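Local coordinates for penicillin-binding protein PbpB (Mycobacterium tuberculosis, PDB 6KGU) that builds cross-linked peptidoglycan from lipid intermediates for the mycobacterial cell wall, acting as a penicillin-binding transpeptidase that aztreonam can occupy, at residues 396-401 with 405-410; 441-446 with 505-510; 202-207 with 538-543; 351-354 with 360-363; 207-212 with 219-224. One frame throughout, in Å; residues are numbered along the deposited sequence. Where two conformers were deposited one is given.

Contact 3 opens first, on helix 199-216, and closes last, on helix 531-544, so the loop it makes encloses the other four contacts. Within that loop these follow in series and none crosses another. Contact 5 comes at once, where helix 199-216 turns back into strand 220-227; it shares Q207 with contact 3. Contact 4 then closes a short loop between helices 338-347 and 390-401. Contact 1 folds the end of helix 390-401 against the chain after it and touches contact 4 through R410 and T354. Contact 2 joins helix 436-445 to the turn before strand 509-516, and meets contact 1 through R443 and P507, contact 3 through Y509.

Contact 1. Residues 396-401 with 405-410; sequences MYQAIA and VRVPPR
Q398 and A399, on the last turns of helix 390-401, face R406 and V407 just after a tight helix-to-strand connection in the transpeptidase domain. The two helix residues meet the returning chain in different ways. A399 is apolar and close: its CB lies 3.6 Å from R406 CB, methyl against methylene. Q398 reaches out further and carries the polar part of the contact. Its CG stands anti to the backbone N (chi1 -177°) and the chain then bends at CB-CG (chi2 -84°), which swings the carboxamide over to V407. There Q398 OE1 accepts the backbone N-H of V407 at 3.0 Å in a nearly straight bond (173°), the donor standing somewhat off the carbonyl plane. The other half of the amide, Q398 NE2, passes 3.8 Å from V407 CB and donates one N-H to the carbonyl of A228, so the amide is held at both ends and its rotation is set.

R406 takes its polar end away from the helix. Its chain bends near the end, and NE bonds to the carbonyl of K347, while its backbone pairs with I431 in the two-stranded sheet of 405-406 and 431-432. What faces the helix is therefore its aliphatic root, with R406 CG 3.9 Å from Q398 OE1. A water sits between the segments, 2.9 Å from Q398 OE1 and 2.7 Å from V407 O.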
# COMPACT_ATOMS: atom_id res chain seq x y z
N MET A 396 4.20 -5.32 -3.06
CA MET A 396 4.02 -6.55 -3.84
C MET A 396 3.59 -6.24 -5.25
O MET A 396 4.10 -6.82 -6.22
CB MET A 396 2.98 -7.45 -3.18
CG MET A 396 3.46 -8.20 -1.97
SD MET A 396 2.62 -9.79 -1.82
CE MET A 396 0.95 -9.31 -1.36
N TYR A 397 2.59 -5.36 -5.40
CA TYR A 397 2.08 -5.05 -6.73
C TYR A 397 3.07 -4.20 -7.51
O TYR A 397 3.09 -4.24 -8.74
CB TYR A 397 0.70 -4.38 -6.60
CG TYR A 397 -0.37 -5.40 -6.27
CD1 TYR A 397 -0.40 -6.03 -5.03
CD2 TYR A 397 -1.33 -5.77 -7.22
CE1 TYR A 397 -1.37 -7.00 -4.72
CE2 TYR A 397 -2.29 -6.74 -6.93
CZ TYR A 397 -2.30 -7.35 -5.68
OH TYR A 397 -3.25 -8.30 -5.37
N GLN A 398 3.93 -3.46 -6.79
CA GLN A 398 5.01 -2.73 -7.46
C GLN A 398 5.96 -3.67 -8.17
O GLN A 398 6.46 -3.36 -9.27
CB GLN A 398 5.76 -1.86 -6.45
CG GLN A 398 6.85 -1.00 -7.07
CD GLN A 398 8.13 -1.75 -7.26
OE1 GLN A 398 8.40 -2.72 -6.55
NE2 GLN A 398 8.92 -1.32 -8.23
N ALA A 399 6.24 -4.84 -7.56
CA ALA A 399 7.13 -5.81 -8.20
C ALA A 399 6.58 -6.23 -9.55
O ALA A 399 7.33 -6.34 -10.54
CB ALA A 399 7.30 -7.04 -7.30
N ILE A 400 5.28 -6.51 -9.60
CA ILE A 400 4.64 -6.94 -10.83
C ILE A 400 4.53 -5.78 -11.81
O ILE A 400 4.67 -5.95 -13.03
CB ILE A 400 3.26 -7.54 -10.48
CG1 ILE A 400 3.44 -8.87 -9.74
CG2 ILE A 400 2.37 -7.66 -11.72
CD1 ILE A 400 4.18 -9.93 -10.57
N ALA A 401 4.26 -4.58 -11.29
CA ALA A 401 4.24 -3.39 -12.14
C ALA A 401 5.60 -3.16 -12.82
O ALA A 401 5.66 -2.76 -13.99
CB ALA A 401 3.86 -2.17 -11.30
N VAL A 405 10.51 -6.95 -11.04
CA VAL A 405 11.61 -6.54 -10.18
C VAL A 405 11.06 -5.67 -9.05
O VAL A 405 10.64 -4.53 -9.28
CB VAL A 405 12.71 -5.82 -10.95
CG1 VAL A 405 13.77 -5.34 -10.00
CG2 VAL A 405 13.31 -6.75 -12.01
N ARG A 406 11.08 -6.21 -7.84
CA ARG A 406 10.62 -5.46 -6.68
C ARG A 406 11.69 -4.46 -6.26
O ARG A 406 12.87 -4.82 -6.14
CB ARG A 406 10.31 -6.40 -5.53
CG ARG A 406 9.61 -5.73 -4.34
CD ARG A 406 9.02 -6.77 -3.42
NE ARG A 406 10.01 -7.62 -2.77
CZ ARG A 406 10.73 -7.27 -1.70
NH1 ARG A 406 10.59 -6.07 -1.15
NH2 ARG A 406 11.59 -8.13 -1.17
N VAL A 407 11.29 -3.21 -6.07
CA VAL A 407 12.19 -2.18 -5.58
C VAL A 407 11.62 -1.70 -4.24
O VAL A 407 10.56 -1.04 -4.22
CB VAL A 407 12.34 -1.03 -6.59
CG1 VAL A 407 13.34 0.03 -6.07
CG2 VAL A 407 12.80 -1.56 -7.96
N PRO A 408 12.27 -2.01 -3.12
CA PRO A 408 11.74 -1.61 -1.81
C PRO A 408 11.42 -0.13 -1.77
O PRO A 408 12.23 0.71 -2.22
CB PRO A 408 12.88 -1.97 -0.86
CG PRO A 408 13.58 -3.12 -1.56
CD PRO A 408 13.55 -2.72 -3.01
N PRO A 409 10.24 0.24 -1.29
CA PRO A 409 9.83 1.65 -1.34
C PRO A 409 10.69 2.51 -0.43
O PRO A 409 11.17 2.07 0.61
CB PRO A 409 8.37 1.62 -0.86
CG PRO A 409 8.26 0.35 -0.10
CD PRO A 409 9.20 -0.62 -0.72
N ARG A 410 10.85 3.77 -0.84
CA ARG A 410 11.62 4.75 -0.08
C ARG A 410 10.85 6.06 -0.10
O ARG A 410 10.21 6.41 -1.10
CB ARG A 410 13.03 4.97 -0.70
CG ARG A 410 13.96 3.76 -0.65
CD ARG A 410 14.36 3.49 0.78
NE ARG A 410 15.31 2.39 0.94
CZ ARG A 410 14.99 1.14 1.24
NH1 ARG A 410 13.71 0.79 1.40
NH2 ARG A 410 15.95 0.22 1.40
O HOH W 1 8.16 -2.23 -3.70

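Contact 2. Residues 441-446 with 505-510; sequences TVRQML and DNPRYV
Where helix 436-445 meets the hairpin turn that joins strands 493-502 and 509-516, R443 lays its guanidinium against P507. The ring of P507 comes over one face of the group, its CG 3.4 Å above the plane and displaced toward the rim; the nearest pair is R443 NE to P507 CG at 3.5 Å. The two side chains cross at about a right angle, so the proline presents a corner and not its whole ring. R443 starts with CG anti to the carbonyl carbon (chi1 -69°) and its chain kinks at CG-CD, which turns the flat end across the proline.

The turn belongs to the central antiparallel sheet of the transpeptidase domain, and it runs into a classic beta bulge in which R508 and Y509 both face A502. P507 lies just before that bulge and also packs on A401 of helix 390-401. Around the guanidinium the N-H groups are well used: NE bonds to the carbonyl of A504, and NH1 reaches the carbonyl of I400 and makes a salt bridge with D403. NH2 is linked to the turn by water 2, which lies in the guanidinium plane at its edge. That bond from R443 NH2 is weak, at 3.1 Å, whereas the same water donates firmly to D505 O at 2.6 Å.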
# COMPACT_ATOMS: atom_id res chain seq x y z
N THR A 441 2.17 -10.96 -17.88
CA THR A 441 1.03 -11.85 -17.94
C THR A 441 0.11 -11.68 -16.73
O THR A 441 -1.12 -11.67 -16.87
CB THR A 441 1.53 -13.29 -18.06
OG1 THR A 441 2.12 -13.47 -19.35
CG2 THR A 441 0.40 -14.30 -17.89
N VAL A 442 0.68 -11.51 -15.54
CA VAL A 442 -0.14 -11.34 -14.35
C VAL A 442 -0.90 -10.01 -14.40
O VAL A 442 -2.08 -9.94 -14.06
CB VAL A 442 0.72 -11.47 -13.08
CG1 VAL A 442 -0.07 -11.04 -11.84
CG2 VAL A 442 1.25 -12.91 -12.91
N ARG A 443 -0.23 -8.94 -14.82
CA ARG A 443 -0.88 -7.64 -15.02
C ARG A 443 -2.08 -7.75 -15.95
O ARG A 443 -3.15 -7.19 -15.68
CB ARG A 443 0.10 -6.60 -15.60
CG ARG A 443 1.21 -6.16 -14.68
CD ARG A 443 1.79 -4.80 -15.11
NE ARG A 443 2.29 -4.73 -16.48
CZ ARG A 443 3.56 -4.93 -16.83
NH1 ARG A 443 4.46 -5.27 -15.92
NH2 ARG A 443 3.93 -4.81 -18.09
N GLN A 444 -1.91 -8.44 -17.08
CA GLN A 444 -3.02 -8.59 -18.01
C GLN A 444 -4.16 -9.38 -17.39
O GLN A 444 -5.33 -9.01 -17.52
CB GLN A 444 -2.54 -9.26 -19.31
CG GLN A 444 -1.73 -8.33 -20.20
CD GLN A 444 -2.53 -7.12 -20.68
OE1 GLN A 444 -3.70 -7.23 -21.03
NE2 GLN A 444 -1.90 -5.96 -20.66
N MET A 445 -3.83 -10.48 -16.68
CA MET A 445 -4.84 -11.28 -16.00
C MET A 445 -5.65 -10.43 -15.03
O MET A 445 -6.88 -10.55 -14.97
CB MET A 445 -4.19 -12.44 -15.24
CG MET A 445 -4.15 -13.76 -15.96
SD MET A 445 -3.94 -15.16 -14.84
CE MET A 445 -2.44 -14.69 -13.98
N LEU A 446 -4.98 -9.61 -14.22
CA LEU A 446 -5.69 -8.84 -13.21
C LEU A 446 -6.53 -7.71 -13.82
O LEU A 446 -7.26 -7.05 -13.08
CB LEU A 446 -4.69 -8.29 -12.18
CG LEU A 446 -3.98 -9.35 -11.32
CD1 LEU A 446 -3.01 -8.71 -10.33
CD2 LEU A 446 -5.00 -10.23 -10.59
N ASP A 505 -0.52 -1.97 -19.44
CA ASP A 505 0.37 -1.93 -20.59
C ASP A 505 1.48 -0.91 -20.40
O ASP A 505 2.53 -1.04 -21.03
CB ASP A 505 -0.43 -1.62 -21.84
CG ASP A 505 -1.13 -0.26 -21.77
OD1 ASP A 505 -1.87 -0.00 -20.80
OD2 ASP A 505 -0.89 0.55 -22.67
N ASN A 506 1.29 0.07 -19.52
CA ASN A 506 2.32 1.05 -19.19
C ASN A 506 2.24 1.39 -17.70
O ASN A 506 1.63 2.38 -17.30
CB ASN A 506 2.16 2.31 -20.05
CG ASN A 506 3.30 3.29 -19.85
OD1 ASN A 506 4.35 2.93 -19.32
ND2 ASN A 506 3.10 4.53 -20.24
N PRO A 507 2.87 0.57 -16.85
CA PRO A 507 2.78 0.81 -15.40
C PRO A 507 3.47 2.11 -15.02
O PRO A 507 4.67 2.30 -15.26
CB PRO A 507 3.49 -0.41 -14.80
CG PRO A 507 3.31 -1.49 -15.85
CD PRO A 507 3.48 -0.74 -17.15
N ARG A 508 2.70 3.02 -14.42
CA ARG A 508 3.21 4.27 -13.88
C ARG A 508 2.97 4.41 -12.38
O ARG A 508 3.82 4.96 -11.67
CB ARG A 508 2.57 5.47 -14.60
CG ARG A 508 2.70 5.46 -16.13
CD ARG A 508 1.67 6.43 -16.73
NE ARG A 508 1.72 6.49 -18.19
CZ ARG A 508 2.14 7.54 -18.89
NH1 ARG A 508 2.55 8.64 -18.25
NH2 ARG A 508 2.14 7.52 -20.21
N TYR A 509 1.82 3.97 -11.90
CA TYR A 509 1.40 4.18 -10.52
C TYR A 509 0.88 2.88 -9.94
O TYR A 509 0.18 2.11 -10.61
CB TYR A 509 0.31 5.23 -10.43
CG TYR A 509 0.75 6.58 -10.94
CD1 TYR A 509 1.65 7.36 -10.22
CD2 TYR A 509 0.27 7.07 -12.14
CE1 TYR A 509 2.05 8.59 -10.70
CE2 TYR A 509 0.67 8.31 -12.63
CZ TYR A 509 1.56 9.06 -11.90
OH TYR A 509 1.95 10.29 -12.38
N VAL A 510 1.24 2.63 -8.69
CA VAL A 510 0.74 1.48 -7.94
C VAL A 510 -0.01 2.04 -6.75
O VAL A 510 0.51 2.89 -6.02
CB VAL A 510 1.88 0.55 -7.52
CG1 VAL A 510 1.34 -0.75 -6.96
CG2 VAL A 510 2.82 0.29 -8.70
O HOH W 2 3.38 -3.54 -20.81

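Contact 3. Residues 202-207 with 538-543; sequences QFYVQQ and AGWLMQ
Y204 of helix 199-216 and W540 of helix 531-544 stack face to face where these two helices lie side by side on one surface of the central sheet, as the first and last helices do in the fold shared with serine beta-lactamases. The packed part of the contact is this single pair. The tyrosine ring sits over the five-membered ring of W540 with centroids 3.8 Å apart and planes only 10° from parallel. The side chains run in opposite directions: Y204 CB ends up over the six-membered ring, 3.8 Å from its centroid as a CH-pi contact, while Y204 OH lies 3.9 Å from W540 CB. The closest atoms are Y204 CD2 and W540 CE3, at 3.5 Å. Both residues hold CG anti to the backbone N (chi1 -173° and 178°), which sends the two rings into the gap between the helices; Y204 CA and W540 CA, the nearest such pair between the two segments, are 9.0 Å apart.

Within 202-207 and 538-543 nothing else touches. V205 and L541 do not meet; each turns to the sheet instead, V205 to A223 and A235, L541 to Y509 and I511. The solvent side carries F203, Q207 and Q543, which stay clear of the opposite segment. On the inner side of helix 199-216, Q202 NE2 donates a nearly straight hydrogen bond of 3.1 Å to Q206 OE1.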
# COMPACT_ATOMS: atom_id res chain seq x y z
N GLN A 202 -0.32 13.89 -2.95
CA GLN A 202 -0.64 13.64 -1.55
C GLN A 202 -1.91 14.35 -1.14
O GLN A 202 -2.78 13.76 -0.49
CB GLN A 202 0.53 14.08 -0.65
CG GLN A 202 0.21 14.02 0.85
CD GLN A 202 0.30 12.61 1.39
OE1 GLN A 202 1.00 11.78 0.82
NE2 GLN A 202 -0.38 12.33 2.52
N PHE A 203 -2.06 15.63 -1.52
CA PHE A 203 -3.23 16.39 -1.11
C PHE A 203 -4.51 15.76 -1.64
O PHE A 203 -5.50 15.63 -0.91
CB PHE A 203 -3.11 17.85 -1.57
CG PHE A 203 -4.26 18.72 -1.11
CD1 PHE A 203 -4.44 18.98 0.24
CD2 PHE A 203 -5.14 19.27 -2.02
CE1 PHE A 203 -5.49 19.78 0.68
CE2 PHE A 203 -6.19 20.06 -1.59
CZ PHE A 203 -6.37 20.32 -0.24
N TYR A 204 -4.50 15.36 -2.92
CA TYR A 204 -5.70 14.76 -3.49
C TYR A 204 -6.00 13.41 -2.84
O TYR A 204 -7.14 13.12 -2.46
CB TYR A 204 -5.53 14.59 -5.01
CG TYR A 204 -6.78 14.11 -5.71
CD1 TYR A 204 -7.78 15.01 -6.08
CD2 TYR A 204 -6.97 12.78 -6.01
CE1 TYR A 204 -8.95 14.58 -6.71
CE2 TYR A 204 -8.11 12.33 -6.65
CZ TYR A 204 -9.10 13.24 -6.99
OH TYR A 204 -10.24 12.78 -7.62
N VAL A 205 -4.97 12.57 -2.70
CA VAL A 205 -5.18 11.25 -2.10
C VAL A 205 -5.64 11.39 -0.65
O VAL A 205 -6.57 10.71 -0.22
CB VAL A 205 -3.89 10.42 -2.22
CG1 VAL A 205 -4.00 9.12 -1.39
CG2 VAL A 205 -3.62 10.10 -3.71
N GLN A 206 -5.04 12.32 0.11
CA GLN A 206 -5.40 12.46 1.52
C GLN A 206 -6.85 12.90 1.69
O GLN A 206 -7.57 12.39 2.55
CB GLN A 206 -4.44 13.44 2.21
CG GLN A 206 -4.59 13.50 3.74
CD GLN A 206 -3.42 14.21 4.43
OE1 GLN A 206 -2.30 14.26 3.90
NE2 GLN A 206 -3.69 14.80 5.60
N GLN A 207 -7.30 13.84 0.85
CA GLN A 207 -8.70 14.24 0.86
C GLN A 207 -9.61 13.09 0.46
O GLN A 207 -10.65 12.86 1.08
CB GLN A 207 -8.91 15.40 -0.11
CG GLN A 207 -8.35 16.71 0.31
CD GLN A 207 -8.69 17.72 -0.76
OE1 GLN A 207 -8.07 17.74 -1.83
NE2 GLN A 207 -9.75 18.50 -0.51
N ALA A 538 -6.85 6.59 -9.47
CA ALA A 538 -6.13 6.20 -10.67
C ALA A 538 -6.61 7.00 -11.87
O ALA A 538 -5.80 7.37 -12.73
CB ALA A 538 -6.29 4.70 -10.92
N GLY A 539 -7.91 7.27 -11.95
CA GLY A 539 -8.43 8.07 -13.05
C GLY A 539 -7.91 9.49 -13.02
O GLY A 539 -7.57 10.06 -14.05
N TRP A 540 -7.82 10.08 -11.82
CA TRP A 540 -7.30 11.43 -11.69
C TRP A 540 -5.81 11.48 -12.04
O TRP A 540 -5.33 12.47 -12.62
CB TRP A 540 -7.55 11.95 -10.27
CG TRP A 540 -7.00 13.32 -10.02
CD1 TRP A 540 -7.56 14.52 -10.38
CD2 TRP A 540 -5.79 13.65 -9.32
NE1 TRP A 540 -6.78 15.56 -9.95
CE2 TRP A 540 -5.68 15.05 -9.31
CE3 TRP A 540 -4.79 12.88 -8.71
CZ2 TRP A 540 -4.61 15.70 -8.71
CZ3 TRP A 540 -3.73 13.54 -8.11
CH2 TRP A 540 -3.65 14.93 -8.12
N LEU A 541 -5.05 10.44 -11.67
CA LEU A 541 -3.64 10.42 -12.03
C LEU A 541 -3.46 10.34 -13.54
O LEU A 541 -2.51 10.92 -14.08
CB LEU A 541 -2.93 9.25 -11.35
CG LEU A 541 -2.73 9.33 -9.82
CD1 LEU A 541 -2.30 8.00 -9.23
CD2 LEU A 541 -1.72 10.42 -9.48
N MET A 542 -4.35 9.64 -14.24
CA MET A 542 -4.23 9.56 -15.69
C MET A 542 -4.55 10.91 -16.33
O MET A 542 -3.80 11.39 -17.19
CB MET A 542 -5.14 8.47 -16.25
CG MET A 542 -4.82 7.08 -15.74
SD MET A 542 -3.22 6.45 -16.24
CE MET A 542 -2.11 6.98 -14.96
N GLN A 543 -5.63 11.55 -15.88
CA GLN A 543 -6.05 12.81 -16.50
C GLN A 543 -5.01 13.90 -16.26
O GLN A 543 -4.63 14.62 -17.19
CB GLN A 543 -7.42 13.23 -15.96
CG GLN A 543 -8.51 12.18 -16.25
CD GLN A 543 -9.84 12.46 -15.53
OE1 GLN A 543 -9.96 13.43 -14.79
NE2 GLN A 543 -10.83 11.62 -15.75

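Contact 4. Residues 351-354 with 360-363; sequences GQRT and GESA
T354 holds the carboxylate of E361 with two donors, both on the same oxygen. The backbone N of T354 reaches E361 OE2 at 2.8 Å with a nearly straight N-H (166°), and T354 OG1 donates to E361 OE2 at 2.8 Å as well. Both meet that oxygen on its syn side, but from opposite faces of the carboxylate plane, so OE2 is gripped from above and below. The glutamate gets there by running fully extended, its CG anti to the backbone N (chi1 -177°), while T354 keeps OG1 between its own N and carbonyl carbon, next to the N-H it works with.

R353 ties the same residue at the other end. Its stretched side chain slides past E361 the opposite way, and R353 NE donates to the main-chain E361 O at 2.8 Å, not to the carboxylate; the guanidinium and carboxylate planes stand 80° apart. A363 CB lies over one face of the guanidinium. It also packs on the aliphatic part of the chain, A363 CB to R353 CG 4.1 Å.

Further out, this irregular loop of the transpeptidase domain, between helices 338-347 and 390-401 and away from the active site, is fixed by Q392, whose NE2 binds both Q352 O and A363 O, and by R410 NH1, which donates to T354 O. G355 N gives a weak bond to E361 OE1. The carboxylate is buried, yet it is met by N-H and O-H donors, and the arginine lies near without an ion pair, R353 NE 5.2 Å from E361 OE1. Such surroundings would probably keep E361 ionised.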
# COMPACT_ATOMS: atom_id res chain seq x y z
N GLY A 351 6.68 -10.28 5.61
CA GLY A 351 7.32 -10.62 6.87
C GLY A 351 8.58 -9.84 7.17
O GLY A 351 9.21 -10.09 8.21
N GLN A 352 8.97 -8.90 6.31
CA GLN A 352 10.19 -8.13 6.47
C GLN A 352 9.88 -6.65 6.29
O GLN A 352 9.13 -6.27 5.38
CB GLN A 352 11.27 -8.60 5.44
CG GLN A 352 11.30 -10.13 5.18
CD GLN A 352 11.61 -10.53 3.71
OE1 GLN A 352 12.72 -10.28 3.21
NE2 GLN A 352 10.64 -11.14 3.01
N ARG A 353 10.45 -5.81 7.16
CA ARG A 353 10.39 -4.37 6.97
C ARG A 353 10.96 -3.97 5.62
O ARG A 353 11.95 -4.53 5.14
CB ARG A 353 11.17 -3.64 8.07
CG ARG A 353 10.44 -3.54 9.37
CD ARG A 353 11.30 -2.87 10.43
NE ARG A 353 10.59 -2.87 11.70
CZ ARG A 353 10.74 -3.79 12.64
NH1 ARG A 353 11.60 -4.78 12.47
NH2 ARG A 353 10.03 -3.70 13.76
N THR A 354 10.34 -2.95 5.00
CA THR A 354 10.82 -2.48 3.71
C THR A 354 12.09 -1.66 3.83
O THR A 354 12.83 -1.55 2.85
CB THR A 354 9.76 -1.63 3.02
OG1 THR A 354 9.56 -0.43 3.77
CG2 THR A 354 8.43 -2.38 2.87
N GLY A 360 8.50 3.50 13.21
CA GLY A 360 7.39 2.66 13.60
C GLY A 360 6.91 1.66 12.56
O GLY A 360 5.79 1.15 12.68
N GLU A 361 7.72 1.37 11.54
CA GLU A 361 7.30 0.43 10.52
C GLU A 361 7.21 -0.99 11.10
O GLU A 361 8.15 -1.47 11.73
CB GLU A 361 8.28 0.42 9.33
CG GLU A 361 7.76 -0.54 8.22
CD GLU A 361 8.73 -0.77 7.06
OE1 GLU A 361 9.92 -0.43 7.17
OE2 GLU A 361 8.27 -1.32 6.03
N SER A 362 6.07 -1.65 10.87
CA SER A 362 5.94 -3.05 11.28
C SER A 362 6.49 -3.97 10.20
O SER A 362 6.48 -3.64 9.01
CB SER A 362 4.47 -3.39 11.57
OG SER A 362 4.29 -4.78 11.70
N ALA A 363 6.99 -5.12 10.62
CA ALA A 363 7.46 -6.14 9.69
C ALA A 363 6.35 -7.05 9.20
O ALA A 363 6.58 -7.84 8.27
CB ALA A 363 8.54 -7.01 10.35

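Contact 5. Residues 207-212 with 219-224; sequences QQVQQA and HNVSAV
The flat groups that V209 meets are peptide units of strand 220-224: V209 CG1 lies 3.5 Å from V221 O, and V209 CG2 is 4.2 Å from A223 N. Along one edge of the strand the backbone of A223 pairs with A237 of strand 233-238, and that of V221 with D239 just beyond it; along the other edge S222 pairs with M514 of strand 509-516. Of the two faces of the sheet, one carries helix 199-216, which supplies V209 and A212; the other is reached by S222 and V224, which point to L390 in helix 390-401.

Of the side chains on the helix face, V209 does most of the touching. One of its methyls, CG1, lies 3.8 Å from V221 CG1, and the other, CG2, comes 3.5 Å from A223 CB. With CG1 anti to the backbone N (chi1 155°), the two methyls spread along one face of the strand, CG1 at V221 and CG2 at A223, passing over S222. V209 and V221 slide past each other in opposite directions, with V221 CB also 3.8 Å from V209 O.

This is the helix-to-strand return that starts the alpha/beta transpeptidase fold: the helix 207-212 and strand 220-224 run nearly antiparallel, 152° between their directions, with axes 7.7 Å apart. One turn further along the helix, A212 adds its CB, 4.2 Å from V221 CG1. L533 of helix 531-544 packs beside both A212 and V221.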
# COMPACT_ATOMS: atom_id res chain seq x y z
N GLN A 207 -7.30 13.84 0.85
CA GLN A 207 -8.70 14.24 0.86
C GLN A 207 -9.61 13.09 0.46
O GLN A 207 -10.65 12.86 1.08
CB GLN A 207 -8.91 15.40 -0.11
CG GLN A 207 -8.35 16.71 0.31
CD GLN A 207 -8.69 17.72 -0.76
OE1 GLN A 207 -8.07 17.74 -1.83
NE2 GLN A 207 -9.75 18.50 -0.51
N GLN A 208 -9.27 12.40 -0.62
CA GLN A 208 -10.11 11.28 -1.05
C GLN A 208 -10.17 10.21 0.03
O GLN A 208 -11.22 9.57 0.21
CB GLN A 208 -9.59 10.72 -2.38
CG GLN A 208 -9.90 11.65 -3.58
CD GLN A 208 -11.38 11.59 -3.99
OE1 GLN A 208 -12.03 10.55 -3.84
NE2 GLN A 208 -11.90 12.69 -4.50
N VAL A 209 -9.09 10.02 0.79
CA VAL A 209 -9.13 9.02 1.86
C VAL A 209 -10.11 9.46 2.95
O VAL A 209 -10.83 8.63 3.53
CB VAL A 209 -7.71 8.77 2.40
CG1 VAL A 209 -7.75 8.26 3.84
CG2 VAL A 209 -6.97 7.78 1.48
N GLN A 210 -10.12 10.76 3.27
CA GLN A 210 -11.03 11.27 4.29
C GLN A 210 -12.48 11.07 3.86
O GLN A 210 -13.31 10.58 4.63
CB GLN A 210 -10.77 12.76 4.56
CG GLN A 210 -11.64 13.34 5.71
CD GLN A 210 -11.41 12.57 7.03
OE1 GLN A 210 -10.33 12.63 7.60
NE2 GLN A 210 -12.44 11.85 7.48
N GLN A 211 -12.81 11.39 2.62
CA GLN A 211 -14.21 11.21 2.27
C GLN A 211 -14.55 9.74 1.96
O GLN A 211 -15.73 9.38 2.05
CB GLN A 211 -14.57 12.15 1.12
CG GLN A 211 -13.99 13.57 1.32
CD GLN A 211 -14.42 14.28 2.61
OE1 GLN A 211 -15.57 14.21 3.03
NE2 GLN A 211 -13.48 14.98 3.23
N ALA A 212 -13.57 8.88 1.64
CA ALA A 212 -13.85 7.44 1.63
C ALA A 212 -14.22 6.95 3.03
O ALA A 212 -15.13 6.13 3.20
CB ALA A 212 -12.65 6.66 1.10
N HIS A 219 -14.04 2.48 10.10
CA HIS A 219 -13.36 3.02 11.28
C HIS A 219 -12.11 3.80 10.89
O HIS A 219 -11.69 4.70 11.63
CB HIS A 219 -12.93 1.91 12.24
CG HIS A 219 -14.05 1.25 12.97
ND1 HIS A 219 -13.89 0.03 13.60
CD2 HIS A 219 -15.32 1.63 13.20
CE1 HIS A 219 -15.03 -0.31 14.17
NE2 HIS A 219 -15.92 0.64 13.95
N ASN A 220 -11.46 3.42 9.80
CA ASN A 220 -10.32 4.19 9.31
C ASN A 220 -10.02 3.74 7.89
O ASN A 220 -10.47 2.68 7.46
CB ASN A 220 -9.09 4.05 10.22
CG ASN A 220 -8.84 2.64 10.65
OD1 ASN A 220 -9.25 2.20 11.73
ND2 ASN A 220 -8.15 1.90 9.79
N VAL A 221 -9.30 4.59 7.16
CA VAL A 221 -8.97 4.35 5.75
C VAL A 221 -7.53 4.80 5.56
O VAL A 221 -7.08 5.77 6.17
CB VAL A 221 -9.93 5.11 4.79
CG1 VAL A 221 -9.51 4.96 3.27
CG2 VAL A 221 -11.36 4.62 4.95
N SER A 222 -6.79 4.09 4.71
CA SER A 222 -5.46 4.54 4.36
C SER A 222 -5.18 4.13 2.92
O SER A 222 -5.85 3.26 2.36
CB SER A 222 -4.41 3.98 5.32
OG SER A 222 -4.49 2.58 5.31
N ALA A 223 -4.20 4.80 2.31
CA ALA A 223 -3.89 4.61 0.91
C ALA A 223 -2.42 4.96 0.68
O ALA A 223 -1.87 5.86 1.33
CB ALA A 223 -4.78 5.46 -0.03
N VAL A 224 -1.80 4.25 -0.24
CA VAL A 224 -0.40 4.45 -0.61
C VAL A 224 -0.33 4.48 -2.13
O VAL A 224 -0.96 3.66 -2.80
CB VAL A 224 0.50 3.32 -0.05
CG1 VAL A 224 1.93 3.40 -0.66
CG2 VAL A 224 0.54 3.38 1.51